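Local atomic coordinates of lipolytic enzyme, g-d-s-l (Clostridium thermocellum, PDB entry 2W47), a protein that is a family 6 carbohydrate-binding module, a beta-sandwich domain that holds a calcium ion and a bound glycan in this structure. Residues A12-A17 and C30-H35; G40-N45 and P121-L126. One frame throughout, in Å; residues are numbered along the deposited sequence. Where two conformers were deposited one is given.

Interaction 1. Residues A12-A17 and C30-H35. With CA (calcium ion), chain C; AQA (4-deoxy-beta-L-threo-hex-4-enopyranuronic acid), chain B.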
ATOM      1  N   ALA A  12       5.233  -8.991  -1.344  1.00 10.39           N
ATOM      2  CA  ALA A  12       4.562  -8.739  -0.087  1.00 10.44           C
ATOM      3  C   ALA A  12       4.266 -10.037   0.642  1.00 10.20           C
ATOM      4  O   ALA A  12       4.215 -11.111   0.044  1.00 10.04           O
ATOM      5  CB  ALA A  12       3.266  -7.991  -0.335  1.00 10.48           C
ATOM      6  N   ILE A  13       4.082  -9.915   1.947  1.00  9.82           N
ATOM      7  CA  ILE A  13       3.455 -10.940   2.754  1.00 10.27           C
ATOM      8  C   ILE A  13       1.995 -10.530   2.834  1.00  9.36           C
ATOM      9  O   ILE A  13       1.688  -9.380   3.170  1.00  9.09           O
ATOM     10  CB  ILE A  13       4.105 -10.998   4.150  1.00 10.90           C
ATOM     11  CG1 ILE A  13       5.561 -11.456   4.011  1.00 13.73           C
ATOM     12  CG2 ILE A  13       3.306 -11.892   5.110  1.00 13.15           C
ATOM     13  CD1 ILE A  13       6.487 -10.965   5.120  1.00 16.49           C
ATOM     14  N   ILE A  14       1.098 -11.435   2.462  1.00  9.15           N
ATOM     15  CA  ILE A  14      -0.318 -11.088   2.415  1.00  8.91           C
ATOM     16  C   ILE A  14      -1.138 -12.027   3.286  1.00  8.92           C
ATOM     17  O   ILE A  14      -0.791 -13.206   3.461  1.00  9.13           O
ATOM     18  CB  ILE A  14      -0.854 -10.999   0.958  1.00  8.61           C
ATOM     19  CG1 ILE A  14      -0.887 -12.377   0.284  1.00  9.61           C
ATOM     20  CG2 ILE A  14      -0.030  -9.982   0.155  1.00  9.72           C
ATOM     21  CD1 ILE A  14      -1.357 -12.342  -1.167  1.00 10.20           C
ATOM     22  N   TYR A  15      -2.229 -11.497   3.823  1.00  8.41           N
ATOM     23  CA  TYR A  15      -3.108 -12.242   4.705  1.00  8.56           C
ATOM     24  C   TYR A  15      -4.539 -11.928   4.320  1.00  8.45           C
ATOM     25  O   TYR A  15      -4.913 -10.763   4.223  1.00  7.51           O
ATOM     26  CB  TYR A  15      -2.862 -11.838   6.155  1.00  9.41           C
ATOM     27  CG  TYR A  15      -3.915 -12.338   7.118  1.00 11.55           C
ATOM     28  CD1 TYR A  15      -3.934 -13.672   7.518  1.00 12.53           C
ATOM     29  CD2 TYR A  15      -4.880 -11.476   7.635  1.00 12.46           C
ATOM     30  CE1 TYR A  15      -4.903 -14.139   8.404  1.00 13.88           C
ATOM     31  CE2 TYR A  15      -5.854 -11.935   8.522  1.00 13.16           C
ATOM     32  CZ  TYR A  15      -5.853 -13.261   8.898  1.00 13.67           C
ATOM     33  OH  TYR A  15      -6.823 -13.705   9.777  1.00 15.86           O
ATOM     34  N   ASN A  16      -5.345 -12.956   4.097  1.00  8.13           N
ATOM     35  CA  ASN A  16      -6.721 -12.761   3.644  1.00  8.48           C
ATOM     36  C   ASN A  16      -6.791 -11.817   2.439  1.00  8.38           C
ATOM     37  O   ASN A  16      -7.570 -10.855   2.382  1.00  8.77           O
ATOM     38  CB  ASN A  16      -7.633 -12.336   4.800  1.00  8.72           C
ATOM     39  CG  ASN A  16      -8.036 -13.508   5.658  1.00 11.24           C
ATOM     40  OD1 ASN A  16      -7.909 -14.657   5.241  1.00 14.88           O
ATOM     41  ND2 ASN A  16      -8.532 -13.229   6.851  1.00 14.39           N
ATOM     42  N   ALA A  17      -5.916 -12.118   1.490  1.00  8.61           N
ATOM     43  CA  ALA A  17      -5.775 -11.404   0.240  1.00  8.27           C
ATOM     44  C   ALA A  17      -5.103 -12.391  -0.710  1.00  8.42           C
ATOM     45  O   ALA A  17      -4.481 -13.361  -0.250  1.00  9.51           O
ATOM     46  CB  ALA A  17      -4.908 -10.176   0.445  1.00  8.79           C
ATOM     47  N   CYS A  30       1.583  -9.145 -11.222  1.00  8.52           N
ATOM     48  CA  CYS A  30       0.260  -9.274 -10.627  1.00  8.16           C
ATOM     49  C   CYS A  30       0.005  -8.114  -9.680  1.00  7.68           C
ATOM     50  O   CYS A  30       0.831  -7.216  -9.539  1.00  7.74           O
ATOM     51  CB  CYS A  30       0.160 -10.607  -9.859  1.00  8.66           C
ATOM     52  SG  CYS A  30       1.371 -10.789  -8.512  1.00  9.77           S
ATOM     53  N   TYR A  31      -1.147  -8.154  -9.022  1.00  7.40           N
ATOM     54  CA  TYR A  31      -1.492  -7.195  -7.981  1.00  7.17           C
ATOM     55  C   TYR A  31      -2.223  -7.941  -6.867  1.00  7.18           C
ATOM     56  O   TYR A  31      -2.603  -9.109  -7.035  1.00  7.86           O
ATOM     57  CB  TYR A  31      -2.349  -6.059  -8.556  1.00  7.51           C
ATOM     58  CG  TYR A  31      -3.674  -6.521  -9.128  1.00  7.36           C
ATOM     59  CD1 TYR A  31      -4.804  -6.650  -8.313  1.00  8.16           C
ATOM     60  CD2 TYR A  31      -3.802  -6.825 -10.483  1.00  6.80           C
ATOM     61  CE1 TYR A  31      -6.024  -7.078  -8.827  1.00  7.62           C
ATOM     62  CE2 TYR A  31      -5.022  -7.243 -11.015  1.00  8.37           C
ATOM     63  CZ  TYR A  31      -6.129  -7.358 -10.187  1.00  7.46           C
ATOM     64  OH  TYR A  31      -7.327  -7.779 -10.712  1.00  8.52           O
ATOM     65  N   VAL A  32      -2.403  -7.270  -5.733  1.00  7.50           N
ATOM     66  CA  VAL A  32      -3.120  -7.855  -4.603  1.00  7.28           C
ATOM     67  C   VAL A  32      -4.600  -7.510  -4.648  1.00  7.50           C
ATOM     68  O   VAL A  32      -4.970  -6.358  -4.822  1.00  7.72           O
ATOM     69  CB  VAL A  32      -2.562  -7.366  -3.253  1.00  7.47           C
ATOM     70  CG1 VAL A  32      -3.263  -8.079  -2.107  1.00  8.21           C
ATOM     71  CG2 VAL A  32      -1.066  -7.606  -3.168  1.00  8.06           C
ATOM     72  N   ASN A  33      -5.435  -8.529  -4.477  1.00  7.31           N
ATOM     73  CA  ASN A  33      -6.866  -8.359  -4.285  1.00  7.44           C
ATOM     74  C   ASN A  33      -7.211  -8.872  -2.896  1.00  7.63           C
ATOM     75  O   ASN A  33      -7.078 -10.064  -2.622  1.00  7.56           O
ATOM     76  CB  ASN A  33      -7.619  -9.113  -5.385  1.00  7.94           C
ATOM     77  CG  ASN A  33      -9.115  -9.209  -5.143  1.00 10.18           C
ATOM     78  OD1 ASN A  33      -9.675  -8.556  -4.261  1.00  9.91           O
ATOM     79  ND2 ASN A  33      -9.768 -10.063  -5.923  1.00 13.67           N
ATOM     80  N   TYR A  34      -7.610  -7.956  -2.013  1.00  7.46           N
ATOM     81  CA  TYR A  34      -7.984  -8.294  -0.646  1.00  7.61           C
ATOM     82  C   TYR A  34      -9.251  -9.134  -0.636  1.00  8.10           C
ATOM     83  O   TYR A  34     -10.140  -8.921  -1.454  1.00  8.00           O
ATOM     84  CB  TYR A  34      -8.279  -7.012   0.134  1.00  7.23           C
ATOM     85  CG  TYR A  34      -7.078  -6.216   0.606  1.00  6.25           C
ATOM     86  CD1 TYR A  34      -6.316  -5.460  -0.279  1.00  6.74           C
ATOM     87  CD2 TYR A  34      -6.752  -6.164   1.957  1.00  6.22           C
ATOM     88  CE1 TYR A  34      -5.240  -4.701   0.159  1.00  6.64           C
ATOM     89  CE2 TYR A  34      -5.675  -5.405   2.413  1.00  6.81           C
ATOM     90  CZ  TYR A  34      -4.919  -4.685   1.504  1.00  6.19           C
ATOM     91  OH  TYR A  34      -3.845  -3.924   1.913  1.00  6.55           O
ATOM     92  N   HIS A  35      -9.366 -10.073   0.302  1.00  8.85           N
ATOM     93  CA  HIS A  35     -10.677 -10.665   0.576  1.00  9.21           C
ATOM     94  C   HIS A  35     -11.641  -9.546   0.941  1.00  9.62           C
ATOM     95  O   HIS A  35     -11.248  -8.559   1.574  1.00  9.71           O
ATOM     96  CB  HIS A  35     -10.608 -11.635   1.754  1.00  9.79           C
ATOM     97  CG  HIS A  35      -9.904 -12.922   1.459  1.00 10.45           C
ATOM     98  ND1 HIS A  35      -9.287 -13.191   0.255  1.00 12.19           N
ATOM     99  CD2 HIS A  35      -9.699 -14.011   2.239  1.00 11.56           C
ATOM    100  CE1 HIS A  35      -8.749 -14.398   0.300  1.00 12.56           C
ATOM    101  NE2 HIS A  35      -8.977 -14.911   1.497  1.00 12.84           N
TER
HETATM  102 CA    CA C1137     -11.076  -7.392  -2.966  1.00 13.23          CA
HETATM  103  O6A AQA B   2     -14.551  -5.928  -4.822  1.00 15.19           O
HETATM  104  C6  AQA B   2     -13.380  -6.254  -5.163  1.00 16.56           C
HETATM  105  O6B AQA B   2     -12.413  -6.227  -4.360  1.00 16.51           O
HETATM  106  C5  AQA B   2     -13.159  -6.633  -6.422  1.00 16.81           C
HETATM  107  O5  AQA B   2     -14.306  -6.617  -7.321  1.00 18.59           O
HETATM  108  C4  AQA B   2     -11.922  -6.985  -6.845  1.00 17.67           C
HETATM  109  C3  AQA B   2     -11.734  -7.627  -8.205  1.00 18.65           C
HETATM  110  O3  AQA B   2     -10.400  -7.439  -8.699  1.00 17.80           O
HETATM  111  C2  AQA B   2     -12.739  -6.994  -9.160  1.00 19.05           C
HETATM  112  O2  AQA B   2     -12.639  -7.568 -10.464  1.00 18.01           O
HETATM  113  C1  AQA B   2     -14.153  -7.191  -8.625  1.00 19.93           C
HETATM  114  O   HOH W   1      -9.101  -5.759  -3.084  1.00  8.79           O
HETATM  115  O   HOH W   2     -12.483  -9.032  -3.917  1.00 21.64           O
HETATM  116  O   HOH W   3     -11.414  -6.058  -1.097  1.00  9.87           O

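Interaction 2. Residues G40-N45 and P121-L126. With AQA (4-deoxy-beta-L-threo-hex-4-enopyranuronic acid), chain B.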
ATOM      1  N   GLY A  40      -7.969  -8.084   6.240  1.00  7.98           N
ATOM      2  CA  GLY A  40      -6.917  -8.527   5.329  1.00  7.62           C
ATOM      3  C   GLY A  40      -5.782  -7.528   5.337  1.00  7.08           C
ATOM      4  O   GLY A  40      -5.976  -6.343   5.654  1.00  7.22           O
ATOM      5  N   TYR A  41      -4.579  -7.979   5.001  1.00  7.15           N
ATOM      6  CA  TYR A  41      -3.472  -7.042   4.935  1.00  7.47           C
ATOM      7  C   TYR A  41      -2.406  -7.410   3.943  1.00  7.30           C
ATOM      8  O   TYR A  41      -2.302  -8.559   3.520  1.00  7.22           O
ATOM      9  CB  TYR A  41      -2.832  -6.797   6.315  1.00  8.21           C
ATOM     10  CG  TYR A  41      -2.119  -7.969   6.975  1.00  9.13           C
ATOM     11  CD1 TYR A  41      -0.838  -8.367   6.568  1.00  9.11           C
ATOM     12  CD2 TYR A  41      -2.700  -8.627   8.056  1.00 10.75           C
ATOM     13  CE1 TYR A  41      -0.177  -9.440   7.205  1.00 10.23           C
ATOM     14  CE2 TYR A  41      -2.048  -9.676   8.699  1.00 11.55           C
ATOM     15  CZ  TYR A  41      -0.797 -10.075   8.271  1.00 10.65           C
ATOM     16  OH  TYR A  41      -0.178 -11.132   8.921  1.00 13.78           O
ATOM     17  N   ILE A  42      -1.620  -6.403   3.573  0.50  7.11           N
ATOM     18  CA  ILE A  42      -0.412  -6.575   2.778  0.50  7.79           C
ATOM     19  C   ILE A  42       0.735  -5.942   3.556  0.50  7.63           C
ATOM     20  O   ILE A  42       0.591  -4.858   4.134  0.50  7.68           O
ATOM     21  CB  ILE A  42      -0.528  -5.932   1.371  0.50  7.64           C
ATOM     22  CG1 ILE A  42      -0.648  -4.406   1.469  0.50  8.24           C
ATOM     23  CG2 ILE A  42      -1.687  -6.554   0.602  0.50  8.51           C
ATOM     24  CD1 ILE A  42      -0.943  -3.709   0.151  0.50  8.22           C
ATOM     25  N   GLU A  43       1.868  -6.634   3.583  1.00  8.00           N
ATOM     26  CA  GLU A  43       3.015  -6.192   4.356  1.00  8.30           C
ATOM     27  C   GLU A  43       4.272  -6.320   3.528  1.00  8.60           C
ATOM     28  O   GLU A  43       4.503  -7.349   2.900  1.00  9.25           O
ATOM     29  CB  GLU A  43       3.127  -7.041   5.614  1.00  8.74           C
ATOM     30  CG  GLU A  43       4.269  -6.676   6.520  1.00  9.57           C
ATOM     31  CD  GLU A  43       4.201  -7.451   7.804  1.00 10.41           C
ATOM     32  OE1 GLU A  43       3.397  -7.076   8.682  1.00  9.47           O
ATOM     33  OE2 GLU A  43       4.965  -8.438   7.951  1.00 12.37           O
ATOM     34  N   TRP A  44       5.089  -5.274   3.540  1.00  8.65           N
ATOM     35  CA  TRP A  44       6.383  -5.330   2.891  1.00  8.60           C
ATOM     36  C   TRP A  44       7.497  -5.038   3.874  1.00  8.81           C
ATOM     37  O   TRP A  44       7.335  -4.246   4.810  1.00  8.98           O
ATOM     38  CB  TRP A  44       6.474  -4.296   1.775  1.00  8.71           C
ATOM     39  CG  TRP A  44       5.810  -4.643   0.487  1.00  8.94           C
ATOM     40  CD1 TRP A  44       6.301  -5.443  -0.507  1.00  9.73           C
ATOM     41  CD2 TRP A  44       4.565  -4.128   0.010  1.00  8.42           C
ATOM     42  NE1 TRP A  44       5.426  -5.472  -1.565  1.00  9.65           N
ATOM     43  CE2 TRP A  44       4.353  -4.673  -1.274  1.00  8.79           C
ATOM     44  CE3 TRP A  44       3.603  -3.263   0.549  1.00  9.51           C
ATOM     45  CZ2 TRP A  44       3.229  -4.380  -2.030  1.00  9.63           C
ATOM     46  CZ3 TRP A  44       2.481  -2.976  -0.207  1.00  9.19           C
ATOM     47  CH2 TRP A  44       2.305  -3.536  -1.481  1.00  8.86           C
ATOM     48  N   ASN A  45       8.636  -5.683   3.635  1.00  9.20           N
ATOM     49  CA  ASN A  45       9.878  -5.351   4.309  1.00 10.09           C
ATOM     50  C   ASN A  45      10.622  -4.314   3.480  1.00 10.24           C
ATOM     51  O   ASN A  45      11.177  -4.615   2.424  1.00 11.16           O
ATOM     52  CB  ASN A  45      10.712  -6.615   4.512  1.00 10.26           C
ATOM     53  CG  ASN A  45      10.139  -7.514   5.573  1.00 11.78           C
ATOM     54  OD1 ASN A  45       9.825  -7.070   6.675  1.00 11.74           O
ATOM     55  ND2 ASN A  45      10.012  -8.802   5.252  1.00 15.45           N
ATOM     56  N   PRO A 121      -8.469  -1.829  -1.190  1.00  6.87           N
ATOM     57  CA  PRO A 121      -8.434  -1.644  -2.634  1.00  6.95           C
ATOM     58  C   PRO A 121      -7.542  -2.719  -3.250  1.00  6.81           C
ATOM     59  O   PRO A 121      -6.770  -3.379  -2.540  1.00  7.27           O
ATOM     60  CB  PRO A 121      -7.751  -0.281  -2.789  1.00  7.28           C
ATOM     61  CG  PRO A 121      -6.850  -0.187  -1.601  1.00  7.47           C
ATOM     62  CD  PRO A 121      -7.684  -0.791  -0.492  1.00  7.41           C
ATOM     63  N   ASN A 122      -7.634  -2.892  -4.560  1.00  6.54           N
ATOM     64  CA  ASN A 122      -6.621  -3.686  -5.253  1.00  6.80           C
ATOM     65  C   ASN A 122      -5.328  -2.891  -5.273  1.00  6.81           C
ATOM     66  O   ASN A 122      -5.344  -1.684  -5.538  1.00  7.24           O
ATOM     67  CB  ASN A 122      -7.058  -4.026  -6.667  1.00  6.76           C
ATOM     68  CG  ASN A 122      -8.162  -5.059  -6.706  1.00  7.20           C
ATOM     69  OD1 ASN A 122      -8.456  -5.724  -5.711  1.00  8.95           O
ATOM     70  ND2 ASN A 122      -8.788  -5.210  -7.878  1.00  9.37           N
ATOM     71  N   VAL A 123      -4.210  -3.545  -4.968  1.00  6.47           N
ATOM     72  CA  VAL A 123      -2.928  -2.839  -4.808  1.00  7.02           C
ATOM     73  C   VAL A 123      -1.863  -3.426  -5.732  1.00  6.83           C
ATOM     74  O   VAL A 123      -1.535  -4.628  -5.665  1.00  6.99           O
ATOM     75  CB  VAL A 123      -2.427  -2.849  -3.341  1.00  6.97           C
ATOM     76  CG1 VAL A 123      -1.081  -2.165  -3.240  1.00  7.18           C
ATOM     77  CG2 VAL A 123      -3.442  -2.148  -2.418  1.00  7.78           C
ATOM     78  N   ASP A 124      -1.339  -2.574  -6.603  1.00  7.42           N
ATOM     79  CA  ASP A 124      -0.363  -2.968  -7.607  1.00  7.50           C
ATOM     80  C   ASP A 124       1.043  -3.085  -7.020  1.00  7.89           C
ATOM     81  O   ASP A 124       1.766  -4.061  -7.282  1.00  7.43           O
ATOM     82  CB  ASP A 124      -0.379  -1.914  -8.723  1.00  7.23           C
ATOM     83  CG  ASP A 124       0.461  -2.298  -9.913  1.00  9.28           C
ATOM     84  OD1 ASP A 124       0.647  -3.505 -10.161  1.00  8.22           O
ATOM     85  OD2 ASP A 124       0.908  -1.374 -10.627  1.00  9.69           O
ATOM     86  N   TYR A 125       1.430  -2.077  -6.245  1.00  8.27           N
ATOM     87  CA  TYR A 125       2.749  -2.004  -5.627  1.00  8.36           C
ATOM     88  C   TYR A 125       2.797  -0.905  -4.586  1.00  8.28           C
ATOM     89  O   TYR A 125       1.868  -0.091  -4.481  1.00  8.22           O
ATOM     90  CB  TYR A 125       3.853  -1.778  -6.675  1.00  9.30           C
ATOM     91  CG  TYR A 125       3.781  -0.506  -7.500  1.00  9.65           C
ATOM     92  CD1 TYR A 125       3.960   0.752  -6.916  1.00  8.98           C
ATOM     93  CD2 TYR A 125       3.623  -0.569  -8.877  1.00 10.25           C
ATOM     94  CE1 TYR A 125       3.932   1.918  -7.684  1.00  9.53           C
ATOM     95  CE2 TYR A 125       3.603   0.583  -9.651  1.00 10.56           C
ATOM     96  CZ  TYR A 125       3.756   1.821  -9.045  1.00 10.24           C
ATOM     97  OH  TYR A 125       3.736   2.977  -9.797  1.00 12.41           O
ATOM     98  N   LEU A 126       3.886  -0.899  -3.825  1.00  8.52           N
ATOM     99  CA  LEU A 126       4.240   0.193  -2.943  1.00  9.21           C
ATOM    100  C   LEU A 126       5.534   0.784  -3.477  1.00  9.56           C
ATOM    101  O   LEU A 126       6.505   0.066  -3.686  1.00  9.54           O
ATOM    102  CB  LEU A 126       4.441  -0.322  -1.516  1.00  8.98           C
ATOM    103  CG  LEU A 126       5.067   0.641  -0.502  1.00 10.48           C
ATOM    104  CD1 LEU A 126       4.148   1.812  -0.193  1.00 12.76           C
ATOM    105  CD2 LEU A 126       5.444  -0.099   0.772  1.00 10.92           C
TER
HETATM  106  O6A AQA B   2     -14.551  -5.928  -4.822  1.00 15.19           O
HETATM  107  C6  AQA B   2     -13.380  -6.254  -5.163  1.00 16.56           C
HETATM  108  O6B AQA B   2     -12.413  -6.227  -4.360  1.00 16.51           O
HETATM  109  C5  AQA B   2     -13.159  -6.633  -6.422  1.00 16.81           C
HETATM  110  O5  AQA B   2     -14.306  -6.617  -7.321  1.00 18.59           O
HETATM  111  C4  AQA B   2     -11.922  -6.985  -6.845  1.00 17.67           C
HETATM  112  C3  AQA B   2     -11.734  -7.627  -8.205  1.00 18.65           C
HETATM  113  O3  AQA B   2     -10.400  -7.439  -8.699  1.00 17.80           O
HETATM  114  C2  AQA B   2     -12.739  -6.994  -9.160  1.00 19.05           C
HETATM  115  O2  AQA B   2     -12.639  -7.568 -10.464  1.00 18.01           O
HETATM  116  C1  AQA B   2     -14.153  -7.191  -8.625  1.00 19.93           C

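Interaction 1. Residues A12-A17 and C30-H35
H35 lays its imidazole ring over the peptide that joins N16 to A17. CB comes first, 3.2 Å from N16 O. CG lies beside H35's own backbone N (chi1 -72°), which keeps the ring on the side of the peptide that this N meets. CG stands 3.4 Å from N16 C, and that carbon sits over the ring centre. ND1 and CE1 run on toward A17 N, near the rim of the same face. CD2 is 3.6 Å from N16 OD1. The amide and ring planes are 26° apart. On the same side of the peptide, H35 N donates to N16 O at 2.9 Å, from above the carbonyl plane. Next along, A17 and Y34 form an antiparallel non-hydrogen-bonded pair. A17 CB packs on V32 CG1 at 3.7 Å, and I14 CG2 approaches V32 CG2. On strand 31-34, N33 OD1 (2.2 Å) and Y34 O (2.3 Å) bind the calcium ion, with N36 and three waters. N33 ND2 is held by E20, so the amide is fixed with OD1 toward the ion. The sugar AQA adds its carboxylate oxygen O6B. The ion thus bridges protein and glycan, and probably offsets the carboxylate charge.

Interaction 2. Residues G40-N45 and P121-L126
The hydrophobic core of the beta-sandwich is where this contact belongs. Strand 41-48 lies in one sheet and strand 122-130 in the other. The axes of segments 41-45 and 122-126 come within 9.4 Å and are nearly parallel, at 25°. The sheets meet mainly through side chains, though the W44 ring also comes up against the backbone between Y125 and L126. W44 carries most of the contact. L126 CB sits over one face of its six-membered ring, 3.7 Å from the centroid and 19° off the normal. This is a CH-pi contact, displaced toward the rim at CZ3. L126 CG is anti to its backbone N (chi1 169°), and CD2 reaches the ring at CE3, 3.7 Å away. V123 CG1 meets the same ring differently: it lies at the edge, near the ring plane, 4.1 Å from CH2. The same methyl also touches I42 CD1 at 3.7 Å, in one of the two deposited I42 conformers, so this contact is less certain. V123 and L126 both point to the facing strand, while D124 and Y125 between them point away. D124 turns its carboxylate to R59 and T27. W44 NE1 gives its hydrogen to Q8 O, so the one polar atom of the indole has a partner. At the start of strand 122-130, N122 belongs to the glycan pocket. Its ND2 donates to AQA O3 over 2.9 Å in a fairly straight bond. N122 also touches W91, Y31 and N33, which are pocket residues too. The strand therefore has two kinds of chemistry a residue apart: an amide that binds a sugar hydroxyl at N122, and apolar contacts of V123 and L126 in the core.

Interactions 1 and 2 lie side by side, their centres about 6 Å apart. Backbone pairs tie them together: I13 N to E43 O and V32 N to V123 O, each 2.8 Å and each a probable hydrogen bond. Y34 joins them through its side chain: the ring packs at I42, and its OH is hydrogen-bonded to A112 O. Both contacts reach the glycan AQA. Residues 30-35 meet its carboxylate through the calcium ion, and residues 121-126 bind its O3 through N122. The V123 side chain is still about 9 Å from the calcium ion. The apolar part of interaction 2 lies in the core, while N122 at its end reaches the site, and the 30-35 segment carries metal ligands at the end of the sandwich.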